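Similar to hydroxylamine oxidoreductase (Kuenenia stuttgartiensis, PDB 6H5L) probably acts as a reductase, an octaheme relative of hydroxylamine oxidoreductase that passes electrons between its hemes within a 60-heme complex from an anammox bacterium. Local coordinates at residues A[102-107]-A[123-128]; A[95-100]-A[215-220]; A[390-395]-A[504-509]. One frame throughout, in Å; residues are numbered along the deposited sequence.

The three contacts illustrate how chemistry follows place in a multiheme cytochrome. Contact 2 is buried: a bis-histidine heme, aromatic rings and one bridging water fill it. Contact 1, partly buried, lies about 11 Å from it between centres, falls, along the chain, between the two segments of contact 2, and is tied to it through the backbone of Val127 and His100. Both meet at the same heme, whose iron His100 binds, but contact 1 turns a salt bridge outward. Contact 3 is a surface contact about 61 Å from contact 2 between centres, on the opposite side of the chain's centre, joining a helix-ending loop to helix 480-513. It touches no heme; like contact 2, it borders the second subunit.

Contact 1 of 3, residues A[102-107]-A[123-128]; sequences HPKSTP and VLDEVH. With HEC (heme c), chain E.
Lys104 and Pro103 meet residues 123-126 where the loops before and after helix 107-120 close on each other beside a heme of this multiheme c-type cytochrome. The charged link comes first. Lys104 CG stands beside the backbone N (chi1 -59°) and the chain beyond it is extended, which carries NZ to Asp125 OD1 at 3.0 Å. The ammonium meets the carboxylate on its anti side, 32° out of the plane. The stronger polar partner of NZ is Glu117 of helix 107-120, and Asp125 adds a second carboxylate, so two acidic groups share one lysine and probably favour its charged state.

The uncharged contacts run alongside. Pro103 lays its ring edge against the backbone of the 123-128 loop: CD lies 3.2 Å from Asp125 O, and CG comes 4.0 Å from Glu126 CA. Lys104 CE adds a contact with Leu124 O. With an alanine in place of Pro103, CG and CD would be gone, and the carbonyl of Asp125 would probably lose its cover, opening a gap between the loops.

Heme contacts form the third group. Pro103 CB faces the propionate methylene CAD of the heme in chain E, while Leu124 CD1 lies 4.0 Å from its methyl CMD. Val127, whose backbone pairs with that of His100, a ligand of this heme's iron, sets both methyls against the macrocycle's margin: CG2 lies 3.6 Å from the meso carbon CHD, and CG1 the same distance from CBC.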
loop_
_atom_site.group_PDB
_atom_site.type_symbol
_atom_site.label_atom_id
_atom_site.label_comp_id
_atom_site.label_asym_id
_atom_site.label_seq_id
_atom_site.Cartn_x
_atom_site.Cartn_y
_atom_site.Cartn_z
ATOM N N HIS A 102 -8.117 19.276 20.292
ATOM C CA HIS A 102 -8.967 18.405 19.484
ATOM C C HIS A 102 -9.713 17.441 20.404
ATOM O O HIS A 102 -9.403 16.244 20.453
ATOM C CB HIS A 102 -8.142 17.647 18.446
ATOM C CG HIS A 102 -7.290 18.532 17.586
ATOM N ND1 HIS A 102 -7.820 19.402 16.657
ATOM C CD2 HIS A 102 -5.945 18.680 17.514
ATOM C CE1 HIS A 102 -6.840 20.049 16.051
ATOM N NE2 HIS A 102 -5.692 19.629 16.553
ATOM N N PRO A 103 -10.712 17.931 21.141
ATOM C CA PRO A 103 -11.416 17.089 22.118
ATOM C C PRO A 103 -12.530 16.234 21.537
ATOM O O PRO A 103 -13.103 15.420 22.270
ATOM C CB PRO A 103 -11.987 18.132 23.092
ATOM C CG PRO A 103 -12.280 19.304 22.215
ATOM C CD PRO A 103 -11.234 19.311 21.125
ATOM N N LYS A 104 -12.852 16.387 20.258
ATOM C CA LYS A 104 -13.896 15.610 19.605
ATOM C C LYS A 104 -13.349 14.952 18.347
ATOM O O LYS A 104 -14.039 14.834 17.329
ATOM C CB LYS A 104 -15.108 16.483 19.288
ATOM C CG LYS A 104 -15.726 17.126 20.520
ATOM C CD LYS A 104 -16.771 18.167 20.160
ATOM C CE LYS A 104 -17.370 18.786 21.414
ATOM N NZ LYS A 104 -18.313 19.895 21.108
ATOM N N SER A 105 -12.088 14.518 18.402
ATOM C CA SER A 105 -11.403 13.936 17.255
ATOM C C SER A 105 -11.448 12.412 17.232
ATOM O O SER A 105 -11.135 11.816 16.195
ATOM C CB SER A 105 -9.941 14.403 17.223
ATOM O OG SER A 105 -9.268 14.051 18.418
ATOM N N THR A 106 -11.819 11.770 18.331
ATOM C CA THR A 106 -11.963 10.325 18.400
ATOM C C THR A 106 -13.247 10.011 19.151
ATOM O O THR A 106 -13.744 10.848 19.911
ATOM C CB THR A 106 -10.776 9.650 19.104
ATOM O OG1 THR A 106 -10.741 10.049 20.481
ATOM C CG2 THR A 106 -9.459 10.019 18.434
ATOM N N PRO A 107 -13.820 8.820 18.943
ATOM C CA PRO A 107 -15.007 8.442 19.730
ATOM C C PRO A 107 -14.777 8.501 21.230
ATOM O O PRO A 107 -15.666 8.934 21.974
ATOM C CB PRO A 107 -15.298 7.013 19.249
ATOM C CG PRO A 107 -14.746 6.968 17.869
ATOM C CD PRO A 107 -13.516 7.831 17.892
ATOM N N VAL A 123 -20.377 24.396 26.012
ATOM C CA VAL A 123 -19.923 23.652 24.842
ATOM C C VAL A 123 -18.409 23.794 24.748
ATOM O O VAL A 123 -17.876 24.905 24.855
ATOM C CB VAL A 123 -20.610 24.151 23.559
ATOM C CG1 VAL A 123 -19.741 23.878 22.336
ATOM C CG2 VAL A 123 -21.968 23.488 23.400
ATOM N N LEU A 124 -17.718 22.674 24.557
ATOM C CA LEU A 124 -16.257 22.638 24.536
ATOM C C LEU A 124 -15.790 22.086 23.192
ATOM O O LEU A 124 -15.528 20.888 23.056
ATOM C CB LEU A 124 -15.721 21.804 25.699
ATOM C CG LEU A 124 -16.089 22.309 27.094
ATOM C CD1 LEU A 124 -15.599 21.346 28.162
ATOM C CD2 LEU A 124 -15.524 23.704 27.325
ATOM N N ASP A 125 -15.676 22.967 22.200
ATOM C CA ASP A 125 -15.045 22.597 20.941
ATOM C C ASP A 125 -13.528 22.593 21.046
ATOM O O ASP A 125 -12.863 21.932 20.239
ATOM C CB ASP A 125 -15.488 23.545 19.826
ATOM C CG ASP A 125 -16.948 23.372 19.460
ATOM O OD1 ASP A 125 -17.428 22.218 19.461
ATOM O OD2 ASP A 125 -17.617 24.388 19.174
ATOM N N GLU A 126 -12.975 23.321 22.013
ATOM C CA GLU A 126 -11.555 23.270 22.325
ATOM C C GLU A 126 -11.358 23.810 23.734
ATOM O O GLU A 126 -12.172 24.588 24.237
ATOM C CB GLU A 126 -10.715 24.072 21.324
ATOM C CG GLU A 126 -10.817 25.583 21.489
ATOM C CD GLU A 126 -9.815 26.332 20.632
ATOM O OE1 GLU A 126 -9.632 27.548 20.858
ATOM O OE2 GLU A 126 -9.206 25.708 19.737
ATOM N N VAL A 127 -10.271 23.381 24.364
ATOM C CA VAL A 127 -9.848 23.908 25.657
ATOM C C VAL A 127 -8.657 24.819 25.406
ATOM O O VAL A 127 -7.597 24.363 24.961
ATOM C CB VAL A 127 -9.499 22.784 26.643
ATOM C CG1 VAL A 127 -9.091 23.358 27.992
ATOM C CG2 VAL A 127 -10.670 21.824 26.789
ATOM N N HIS A 128 -8.831 26.104 25.690
ATOM C CA HIS A 128 -7.903 27.141 25.275
ATOM C C HIS A 128 -7.029 27.587 26.442
ATOM O O HIS A 128 -7.323 27.315 27.609
ATOM C CB HIS A 128 -8.674 28.338 24.710
ATOM C CG HIS A 128 -7.834 29.274 23.901
ATOM N ND1 HIS A 128 -7.123 30.311 24.464
ATOM C CD2 HIS A 128 -7.596 29.332 22.570
ATOM C CE1 HIS A 128 -6.478 30.964 23.516
ATOM N NE2 HIS A 128 -6.752 30.392 22.356
HETATM FE FE HEC E . -8.438 18.476 30.546
HETATM C CHA HEC E . -8.493 16.153 28.049
HETATM C CHB HEC E . -5.788 16.846 32.008
HETATM C CHC HEC E . -8.127 21.012 32.848
HETATM C CHD HEC E . -11.503 19.691 29.626
HETATM N NA HEC E . -7.325 16.814 30.095
HETATM C C1A HEC E . -7.544 15.961 29.031
HETATM C C2A HEC E . -6.613 14.851 29.150
HETATM C C3A HEC E . -5.871 15.053 30.244
HETATM C C4A HEC E . -6.304 16.287 30.861
HETATM C CMA HEC E . -4.749 14.132 30.769
HETATM C CAA HEC E . -6.470 13.648 28.191
HETATM C CBA HEC E . -6.072 14.141 26.801
HETATM C CGA HEC E . -5.401 13.036 26.027
HETATM O O1A HEC E . -5.115 11.969 26.628
HETATM O O2A HEC E . -5.145 13.223 24.809
HETATM N NB HEC E . -7.240 18.817 32.194
HETATM C C1B HEC E . -6.098 18.099 32.491
HETATM C C2B HEC E . -5.286 18.894 33.388
HETATM C C3B HEC E . -5.936 20.038 33.628
HETATM C C4B HEC E . -7.174 20.017 32.877
HETATM C CMB HEC E . -3.930 18.445 33.972
HETATM C CAB HEC E . -5.473 21.206 34.525
HETATM C CBB HEC E . -4.265 21.927 33.892
HETATM N NC HEC E . -9.612 20.030 31.161
HETATM C C1C HEC E . -9.264 21.014 32.067
HETATM C C2C HEC E . -10.188 22.124 31.908
HETATM C C3C HEC E . -11.213 21.666 31.173
HETATM C C4C HEC E . -10.811 20.400 30.585
HETATM C CMC HEC E . -10.282 23.296 32.915
HETATM C CAC HEC E . -12.510 22.429 30.804
HETATM C CBC HEC E . -12.223 23.493 29.722
HETATM N ND HEC E . -9.783 18.010 29.048
HETATM C C1D HEC E . -11.022 18.626 28.891
HETATM C C2D HEC E . -11.733 17.961 27.824
HETATM C C3D HEC E . -10.793 16.853 27.328
HETATM C C4D HEC E . -9.607 16.960 28.148
HETATM C CMD HEC E . -13.142 18.298 27.295
HETATM C CAD HEC E . -11.062 15.838 26.195
HETATM C CBD HEC E . -11.900 14.678 26.725
HETATM C CGD HEC E . -11.154 13.944 27.808
HETATM O O1D HEC E . -11.467 14.159 29.007
HETATM O O2D HEC E . -10.244 13.144 27.471
#

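Contact 2 of 3, residues A[95-100]-A[215-220]; sequences WRSSGH and RHKFSA. With HEC (heme c), chain D.
Trp95 and His216 bring their CA atoms to 4.9 Å, and those of Ser98 and Lys217 come to 4.7 Å; Trp95 CA lies 3.2 Å from His216 O, a bent CA-H...O contact. From this close backbone approach the side chains extend to the heme of chain D. His216 NE2 binds its iron at 2.0 Å, and His133, the histidine of a CxxCH motif, takes the other axial site: bis-histidine coordination, suited to electron transfer.

Trp95 packs on a heme substituent, CBB lying over one face of the indole, whose NE1 is held by Val127 O. Heme atom CBC lies over a face of the His100 ring, while Phe218 CD2 approaches that ring's edge at 3.8 Å from His100 ND1. The two side chains cross at about a right angle, ring planes 84° apart. One water bridges the two segments: it accepts from His100 ND1 at 3.1 Å, donates to Ser98 OG at 2.7 Å, and donates weakly to His216 O. Ser98 OG, set between its backbone N and carbonyl carbon (chi1 66°), donates in turn to Trp95 O. The water thus probably helps fix the rotation of His100, itself an iron ligand of heme E.

Arg215 forms a cation-pi contact with Phe358 of the second subunit. Helix 77-87 backs Trp95 through Val81, His216 rests on Ile91 and Asp94 of helix 89-97, and Ser219 caps helix 220-224.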
loop_
_atom_site.group_PDB
_atom_site.type_symbol
_atom_site.label_atom_id
_atom_site.label_comp_id
_atom_site.label_asym_id
_atom_site.label_seq_id
_atom_site.Cartn_x
_atom_site.Cartn_y
_atom_site.Cartn_z
ATOM N N TRP A 95 0.196 22.226 22.770
ATOM C CA TRP A 95 -1.234 22.446 22.960
ATOM C C TRP A 95 -2.025 22.103 21.704
ATOM O O TRP A 95 -3.100 21.499 21.789
ATOM C CB TRP A 95 -1.488 23.892 23.389
ATOM C CG TRP A 95 -2.938 24.270 23.396
ATOM C CD1 TRP A 95 -3.874 23.921 24.327
ATOM C CD2 TRP A 95 -3.618 25.080 22.429
ATOM N NE1 TRP A 95 -5.094 24.459 23.995
ATOM C CE2 TRP A 95 -4.964 25.175 22.834
ATOM C CE3 TRP A 95 -3.218 25.732 21.258
ATOM C CZ2 TRP A 95 -5.913 25.894 22.111
ATOM C CZ3 TRP A 95 -4.160 26.446 20.541
ATOM C CH2 TRP A 95 -5.493 26.521 20.970
ATOM N N ARG A 96 -1.506 22.471 20.529
ATOM C CA ARG A 96 -2.181 22.133 19.280
ATOM C C ARG A 96 -2.274 20.629 19.067
ATOM O O ARG A 96 -3.185 20.161 18.377
ATOM C CB ARG A 96 -1.453 22.782 18.098
ATOM C CG ARG A 96 -1.520 24.296 18.067
ATOM C CD ARG A 96 -1.223 24.821 16.673
ATOM N NE ARG A 96 -2.339 25.587 16.126
ATOM C CZ ARG A 96 -2.422 26.912 16.164
ATOM N NH1 ARG A 96 -1.452 27.623 16.721
ATOM N NH2 ARG A 96 -3.473 27.526 15.642
ATOM N N SER A 97 -1.358 19.864 19.654
ATOM C CA SER A 97 -1.324 18.417 19.498
ATOM C C SER A 97 -2.077 17.679 20.600
ATOM O O SER A 97 -2.191 16.449 20.539
ATOM C CB SER A 97 0.130 17.936 19.448
ATOM O OG SER A 97 0.220 16.556 19.136
ATOM N N SER A 98 -2.588 18.387 21.602
ATOM C CA SER A 98 -3.218 17.754 22.749
ATOM C C SER A 98 -4.704 17.513 22.499
ATOM O O SER A 98 -5.304 18.038 21.559
ATOM C CB SER A 98 -3.034 18.613 23.998
ATOM O OG SER A 98 -3.724 19.843 23.869
ATOM N N GLY A 99 -5.301 16.698 23.372
ATOM C CA GLY A 99 -6.735 16.482 23.331
ATOM C C GLY A 99 -7.546 17.700 23.714
ATOM O O GLY A 99 -8.752 17.735 23.453
ATOM N N HIS A 100 -6.913 18.700 24.328
ATOM C CA HIS A 100 -7.628 19.927 24.656
ATOM C C HIS A 100 -7.892 20.770 23.414
ATOM O O HIS A 100 -8.906 21.475 23.348
ATOM C CB HIS A 100 -6.843 20.721 25.700
ATOM C CG HIS A 100 -6.889 20.117 27.071
ATOM N ND1 HIS A 100 -5.770 19.632 27.711
ATOM C CD2 HIS A 100 -7.925 19.913 27.918
ATOM C CE1 HIS A 100 -6.113 19.159 28.896
ATOM N NE2 HIS A 100 -7.416 19.319 29.047
ATOM N N ARG A 215 3.219 18.956 30.663
ATOM C CA ARG A 215 2.537 20.218 30.410
ATOM C C ARG A 215 2.202 20.399 28.935
ATOM O O ARG A 215 3.027 20.127 28.056
ATOM C CB ARG A 215 3.393 21.391 30.891
ATOM C CG ARG A 215 2.660 22.329 31.823
ATOM C CD ARG A 215 3.298 23.705 31.871
ATOM N NE ARG A 215 4.753 23.664 31.980
ATOM C CZ ARG A 215 5.415 23.493 33.118
ATOM N NH1 ARG A 215 4.758 23.330 34.258
ATOM N NH2 ARG A 215 6.740 23.482 33.112
ATOM N N HIS A 216 0.967 20.835 28.684
ATOM C CA HIS A 216 0.502 21.368 27.408
ATOM C C HIS A 216 0.338 20.290 26.345
ATOM O O HIS A 216 -0.235 20.549 25.284
ATOM C CB HIS A 216 1.437 22.481 26.941
ATOM C CG HIS A 216 1.391 23.693 27.816
ATOM N ND1 HIS A 216 2.525 24.319 28.287
ATOM C CD2 HIS A 216 0.343 24.385 28.321
ATOM C CE1 HIS A 216 2.176 25.349 29.038
ATOM N NE2 HIS A 216 0.856 25.411 29.075
ATOM N N LYS A 217 0.796 19.073 26.624
ATOM C CA LYS A 217 0.351 17.918 25.861
ATOM C C LYS A 217 -0.685 17.108 26.620
ATOM O O LYS A 217 -1.597 16.554 25.999
ATOM C CB LYS A 217 1.534 17.017 25.480
ATOM C CG LYS A 217 1.715 16.840 23.971
ATOM C CD LYS A 217 2.652 15.683 23.644
ATOM C CE LYS A 217 2.707 15.404 22.147
ATOM N NZ LYS A 217 3.876 16.046 21.487
ATOM N N PHE A 218 -0.562 17.062 27.948
ATOM C CA PHE A 218 -1.536 16.439 28.844
ATOM C C PHE A 218 -2.016 15.104 28.288
ATOM O O PHE A 218 -3.210 14.853 28.119
ATOM C CB PHE A 218 -2.703 17.386 29.115
ATOM C CG PHE A 218 -2.299 18.653 29.821
ATOM C CD1 PHE A 218 -1.926 18.630 31.153
ATOM C CD2 PHE A 218 -2.295 19.866 29.154
ATOM C CE1 PHE A 218 -1.554 19.791 31.808
ATOM C CE2 PHE A 218 -1.925 21.029 29.806
ATOM C CZ PHE A 218 -1.556 20.991 31.132
ATOM N N SER A 219 -1.051 14.243 27.986
ATOM C CA SER A 219 -1.306 12.989 27.291
ATOM C C SER A 219 -1.547 11.876 28.303
ATOM O O SER A 219 -0.673 11.576 29.125
ATOM C CB SER A 219 -0.131 12.639 26.379
ATOM O OG SER A 219 -0.220 11.301 25.926
ATOM N N ALA A 220 -2.736 11.268 28.244
ATOM C CA ALA A 220 -2.999 10.091 29.062
ATOM C C ALA A 220 -2.082 8.937 28.681
ATOM O O ALA A 220 -1.736 8.112 29.534
ATOM C CB ALA A 220 -4.464 9.672 28.934
HETATM FE FE HEC D . -0.244 26.665 30.187
HETATM C CHA HEC D . 2.025 26.833 32.733
HETATM C CHB HEC D . 1.592 29.034 28.442
HETATM C CHC HEC D . -2.604 26.718 27.716
HETATM C CHD HEC D . -2.174 24.402 31.953
HETATM N NA HEC D . 1.494 27.717 30.510
HETATM C C1A HEC D . 2.251 27.665 31.661
HETATM C C2A HEC D . 3.336 28.621 31.552
HETATM C C3A HEC D . 3.208 29.237 30.362
HETATM C C4A HEC D . 2.054 28.675 29.688
HETATM C CMA HEC D . 4.094 30.345 29.747
HETATM C CAA HEC D . 4.388 28.850 32.671
HETATM C CBA HEC D . 5.839 28.796 32.195
HETATM C CGA HEC D . 6.152 27.495 31.508
HETATM O O1A HEC D . 5.895 26.417 32.102
HETATM O O2A HEC D . 6.676 27.538 30.367
HETATM N NB HEC D . -0.476 27.709 28.432
HETATM C C1B HEC D . 0.426 28.588 27.863
HETATM C C2B HEC D . -0.064 28.945 26.548
HETATM C C3B HEC D . -1.226 28.315 26.351
HETATM C C4B HEC D . -1.502 27.519 27.529
HETATM C CMB HEC D . 0.641 29.917 25.578
HETATM C CAB HEC D . -2.128 28.380 25.097
HETATM C CBB HEC D . -1.461 27.651 23.909
HETATM N NC HEC D . -2.045 25.730 29.897
HETATM C C1C HEC D . -2.864 25.912 28.801
HETATM C C2C HEC D . -3.980 24.997 28.910
HETATM C C3C HEC D . -3.938 24.460 30.138
HETATM C C4C HEC D . -2.674 24.842 30.746
HETATM C CMC HEC D . -5.207 25.028 27.971
HETATM C CAC HEC D . -4.978 23.492 30.753
HETATM C CBC HEC D . -5.079 22.172 29.963
HETATM N ND HEC D . -0.133 25.799 32.071
HETATM C C1D HEC D . -0.980 24.788 32.528
HETATM C C2D HEC D . -0.399 24.206 33.719
HETATM C C3D HEC D . 0.908 24.967 33.949
HETATM C C4D HEC D . 0.989 25.937 32.886
HETATM C CMD HEC D . -0.953 23.059 34.587
HETATM C CAD HEC D . 1.919 24.752 35.092
HETATM C CBD HEC D . 1.337 25.382 36.350
HETATM C CGD HEC D . 2.388 25.426 37.423
HETATM O O1D HEC D . 3.468 24.808 37.237
HETATM O O2D HEC D . 2.136 26.084 38.464
HETATM O O HOH W 1 -3.438 20.986 26.263
#

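Contact 3 of 3, residues A[390-395]-A[504-509]; sequences DGLLYP and RLRRLA
Arg506 reaches from helix 480-513 across Leu392 to Asp390, joining that helix to the loop that follows helix 356-389. From its CB, Arg506 sends CG beside the backbone N (chi1 -59°), and CG meets Leu392 CD1 at 3.5 Å. The chain then runs extended through CD to NE, passing the leucine at about a right angle. Beyond NE the guanidinium has Leu392 CD1 over one face, at 4.0 Å from CZ. Its end nitrogens both turn to one oxygen: NH1 reaches Asp390 OD2 at 3.0 Å and NH2 reaches the same atom at 3.2 Å. OD2 lies in the guanidinium plane, yet the carboxylate plane is turned 71° from it, so this is an end-on grip on a single oxygen, with NH1 arriving on the anti side.

Leu392 supplies the apolar half. Its other methyl, CD2, packs on Ala509 CB at 3.7 Å, one helical turn from Leu505, which rests both methyls near Leu392 O. Gly391, in a Schellman motif, ends helix 356-389 between the aspartate and the leucine. Neighbouring copies border the site: Tyr394 makes a cation-pi contact with Arg507 of the second subunit.

Polar and apolar contacts thus share one side chain: CG and the guanidinium face of Arg506 touch one leucine methyl, while its end nitrogens are likely to offset the charge of Asp390 close to a helix C-terminus, on a surface where solvent would probably weaken the pair.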
loop_
_atom_site.group_PDB
_atom_site.type_symbol
_atom_site.label_atom_id
_atom_site.label_comp_id
_atom_site.label_asym_id
_atom_site.label_seq_id
_atom_site.Cartn_x
_atom_site.Cartn_y
_atom_site.Cartn_z
ATOM N N ASP A 390 25.353 6.047 78.133
ATOM C CA ASP A 390 26.649 6.006 78.800
ATOM C C ASP A 390 27.421 7.316 78.679
ATOM O O ASP A 390 28.558 7.391 79.159
ATOM C CB ASP A 390 27.493 4.852 78.243
ATOM C CG ASP A 390 26.857 3.491 78.477
ATOM O OD1 ASP A 390 26.011 3.376 79.389
ATOM O OD2 ASP A 390 27.202 2.536 77.747
ATOM N N GLY A 391 26.829 8.346 78.081
ATOM C CA GLY A 391 27.489 9.644 77.985
ATOM C C GLY A 391 28.787 9.606 77.213
ATOM O O GLY A 391 29.729 10.339 77.539
ATOM N N LEU A 392 28.854 8.772 76.184
ATOM C CA LEU A 392 30.043 8.647 75.360
ATOM C C LEU A 392 29.936 9.412 74.048
ATOM O O LEU A 392 30.914 9.465 73.295
ATOM C CB LEU A 392 30.337 7.170 75.090
ATOM C CG LEU A 392 30.496 6.333 76.364
ATOM C CD1 LEU A 392 30.724 4.877 76.019
ATOM C CD2 LEU A 392 31.629 6.860 77.234
ATOM N N LEU A 393 28.776 9.995 73.753
ATOM C CA LEU A 393 28.638 10.832 72.569
ATOM C C LEU A 393 29.533 12.061 72.695
ATOM O O LEU A 393 29.467 12.790 73.689
ATOM C CB LEU A 393 27.180 11.246 72.392
ATOM C CG LEU A 393 26.733 11.764 71.027
ATOM C CD1 LEU A 393 26.671 10.632 70.015
ATOM C CD2 LEU A 393 25.385 12.441 71.165
ATOM N N TYR A 394 30.376 12.289 71.690
ATOM C CA TYR A 394 31.332 13.393 71.716
ATOM C C TYR A 394 31.211 14.201 70.431
ATOM O O TYR A 394 31.401 13.642 69.331
ATOM C CB TYR A 394 32.761 12.879 71.904
ATOM C CG TYR A 394 33.794 13.980 71.988
ATOM C CD1 TYR A 394 34.013 14.668 73.176
ATOM C CD2 TYR A 394 34.552 14.333 70.879
ATOM C CE1 TYR A 394 34.957 15.677 73.256
ATOM C CE2 TYR A 394 35.497 15.339 70.949
ATOM C CZ TYR A 394 35.696 16.007 72.139
ATOM O OH TYR A 394 36.637 17.008 72.208
ATOM N N PRO A 395 30.902 15.507 70.505
ATOM C CA PRO A 395 30.567 16.217 71.745
ATOM C C PRO A 395 29.176 15.852 72.255
ATOM O O PRO A 395 28.358 15.357 71.481
ATOM C CB PRO A 395 30.624 17.696 71.334
ATOM C CG PRO A 395 31.375 17.721 70.036
ATOM C CD PRO A 395 31.027 16.432 69.368
ATOM N N ARG A 504 35.328 2.544 69.373
ATOM C CA ARG A 504 36.307 3.625 69.377
ATOM C C ARG A 504 35.996 4.646 70.463
ATOM O O ARG A 504 36.906 5.143 71.137
ATOM C CB ARG A 504 36.342 4.294 68.005
ATOM C CG ARG A 504 37.666 4.929 67.633
ATOM C CD ARG A 504 37.982 4.624 66.181
ATOM N NE ARG A 504 36.816 4.831 65.326
ATOM C CZ ARG A 504 36.577 4.148 64.211
ATOM N NH1 ARG A 504 37.419 3.202 63.817
ATOM N NH2 ARG A 504 35.490 4.402 63.495
ATOM N N LEU A 505 34.714 4.972 70.648
ATOM C CA LEU A 505 34.337 5.943 71.669
ATOM C C LEU A 505 34.490 5.376 73.074
ATOM O O LEU A 505 34.814 6.119 74.007
ATOM C CB LEU A 505 32.902 6.415 71.437
ATOM C CG LEU A 505 32.687 7.288 70.200
ATOM C CD1 LEU A 505 31.206 7.486 69.930
ATOM C CD2 LEU A 505 33.386 8.630 70.368
ATOM N N ARG A 506 34.259 4.072 73.249
ATOM C CA ARG A 506 34.487 3.459 74.553
ATOM C C ARG A 506 35.977 3.328 74.843
ATOM O O ARG A 506 36.405 3.452 75.996
ATOM C CB ARG A 506 33.800 2.095 74.622
ATOM C CG ARG A 506 32.304 2.158 74.393
ATOM C CD ARG A 506 31.640 0.800 74.543
ATOM N NE ARG A 506 30.201 0.890 74.314
ATOM C CZ ARG A 506 29.319 1.261 75.236
ATOM N NH1 ARG A 506 29.728 1.576 76.457
ATOM N NH2 ARG A 506 28.028 1.321 74.939
ATOM N N ARG A 507 36.779 3.077 73.805
ATOM C CA ARG A 507 38.224 2.980 73.980
ATOM C C ARG A 507 38.820 4.323 74.385
ATOM O O ARG A 507 39.667 4.390 75.284
ATOM C CB ARG A 507 38.867 2.472 72.691
ATOM C CG ARG A 507 40.360 2.222 72.785
ATOM C CD ARG A 507 40.904 1.746 71.449
ATOM N NE ARG A 507 42.292 1.300 71.533
ATOM C CZ ARG A 507 42.987 0.844 70.497
ATOM N NH1 ARG A 507 42.425 0.774 69.298
ATOM N NH2 ARG A 507 44.244 0.456 70.658
ATOM N N LEU A 508 38.390 5.404 73.729
ATOM C CA LEU A 508 38.884 6.731 74.079
ATOM C C LEU A 508 38.486 7.113 75.498
ATOM O O LEU A 508 39.284 7.700 76.238
ATOM C CB LEU A 508 38.362 7.767 73.080
ATOM C CG LEU A 508 39.371 8.324 72.074
ATOM C CD1 LEU A 508 40.046 7.207 71.289
ATOM C CD2 LEU A 508 38.696 9.308 71.132
ATOM N N ALA A 509 37.251 6.794 75.895
ATOM C CA ALA A 509 36.806 7.120 77.245
ATOM C C ALA A 509 37.553 6.300 78.290
ATOM O O ALA A 509 37.872 6.807 79.371
ATOM C CB ALA A 509 35.300 6.903 77.369
#